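Side-chain contact in 3-oxoadipate enol-lactonase (Burkholderia xenovorans, PDB 2XUA), which probably hydrolyses the enol-lactone of 3-oxoadipate to 3-oxoadipate, a late step in the bacterial breakdown of catechol-type aromatic compounds: residues 139-142 against 148-151. Sequence-based numbering, arbitrary orientation.
Sequences AVKA and HALA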
loop_
_atom_site.group_PDB
_atom_site.type_symbol
_atom_site.label_atom_id
_atom_site.label_comp_id
_atom_site.label_asym_id
_atom_site.label_seq_id
_atom_site.Cartn_x
_atom_site.Cartn_y
_atom_site.Cartn_z
ATOM N N ALA B 139 10.611 21.586 3.515
ATOM C CA ALA B 139 9.880 21.965 2.324
ATOM C C ALA B 139 10.824 22.289 1.216
ATOM O O ALA B 139 10.601 21.888 0.090
ATOM C CB ALA B 139 8.963 23.189 2.614
ATOM N N VAL B 140 11.908 22.982 1.536
ATOM C CA VAL B 140 12.934 23.303 0.519
ATOM C C VAL B 140 13.541 22.020 -0.039
ATOM O O VAL B 140 13.664 21.816 -1.259
ATOM C CB VAL B 140 14.095 24.229 1.103
ATOM C CG1 VAL B 140 15.292 24.229 0.122
ATOM C CG2 VAL B 140 13.601 25.630 1.374
ATOM N N LYS B 141 13.914 21.131 0.867
ATOM C CA LYS B 141 14.535 19.887 0.479
ATOM C C LYS B 141 13.576 19.058 -0.388
ATOM O O LYS B 141 13.981 18.516 -1.417
ATOM C CB LYS B 141 14.984 19.106 1.700
ATOM C CG LYS B 141 16.002 18.013 1.364
ATOM C CD LYS B 141 16.441 17.197 2.586
ATOM C CE LYS B 141 17.784 16.488 2.271
ATOM N NZ LYS B 141 18.951 17.270 2.807
ATOM N N ALA B 142 12.309 18.990 0.009
ATOM C CA ALA B 142 11.392 18.131 -0.713
ATOM C C ALA B 142 11.266 18.678 -2.121
ATOM O O ALA B 142 11.370 17.912 -3.096
ATOM C CB ALA B 142 10.067 18.085 -0.019
ATOM N N HIS B 148 13.432 10.992 -2.118
ATOM C CA HIS B 148 14.415 9.971 -1.732
ATOM C C HIS B 148 15.386 10.487 -0.702
ATOM O O HIS B 148 15.682 9.825 0.305
ATOM C CB HIS B 148 15.136 9.429 -2.982
ATOM C CG HIS B 148 14.405 8.279 -3.634
ATOM N ND1 HIS B 148 13.480 8.455 -4.652
ATOM C CD2 HIS B 148 14.432 6.944 -3.377
ATOM C CE1 HIS B 148 12.986 7.279 -5.004
ATOM N NE2 HIS B 148 13.543 6.348 -4.244
ATOM N N ALA B 149 15.841 11.715 -0.932
ATOM C CA ALA B 149 16.710 12.436 0.009
ATOM C C ALA B 149 16.114 12.595 1.426
ATOM O O ALA B 149 16.788 12.369 2.483
ATOM C CB ALA B 149 17.083 13.836 -0.621
ATOM N N LEU B 150 14.832 12.944 1.447
ATOM C CA LEU B 150 14.105 13.170 2.678
ATOM C C LEU B 150 13.862 11.885 3.441
ATOM O O LEU B 150 13.912 11.876 4.670
ATOM C CB LEU B 150 12.762 13.758 2.364
ATOM C CG LEU B 150 12.560 15.208 2.678
ATOM C CD1 LEU B 150 12.925 15.939 1.430
ATOM C CD2 LEU B 150 11.116 15.307 2.866
ATOM N N ALA B 151 13.608 10.804 2.698
ATOM C CA ALA B 151 13.285 9.513 3.278
ATOM C C ALA B 151 14.374 9.086 4.245
ATOM O O ALA B 151 14.061 8.530 5.294
ATOM C CB ALA B 151 13.106 8.442 2.160
#
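L150 reaches from helix 147-154 to the backbone of helix 132-145 and lays its CD1 methyl where K141 joins A142, a compact example of how two consecutive helices can pack through one branched side chain. Apolar contact with the backbone comes first: CD1 of L150 lies 3.4 Å from both N and CA of A142, a tight fit. The leucine reaches this place with torsions well off the staggered positions (chi1 -107°, chi2 92°). The methyls of the two helices also meet, with A142 CB 3.9 Å from CD1 of L150 and 4.1 Å from CD2, so the small alanine touches both branches of the leucine fork. The nearest pair of CA atoms, those of A142 and L150, is 6.6 Å apart.

A second set of apolar contacts comes from the methylenes of K141. K141 and L150 run past each other in opposite directions, and CG of K141 passes 3.7 Å from CD1 of L150. With CG anti to the backbone nitrogen (chi1 -163°), the lysine chain runs alongside the leucine and brings its CE to 4.0 Å from A149 CB.

On the buried side, Y186 of helix 183-195 touches both A142 and L150. Y186 also lines the laevulinic acid pocket, and the L150 side chain lies about 6 Å from that ligand, consistent with a place just behind the pocket lining. Both helices fall between core strands 117-123 and 209-214, where alpha/beta hydrolases commonly carry their cap, and are probably part of it. The chemistry across these segments is van der Waals throughout, which suggests that shape complementarity, together with the short connection between the helices, largely governs the fit, with methylene groups continuing the apolar surface out to a partly exposed margin.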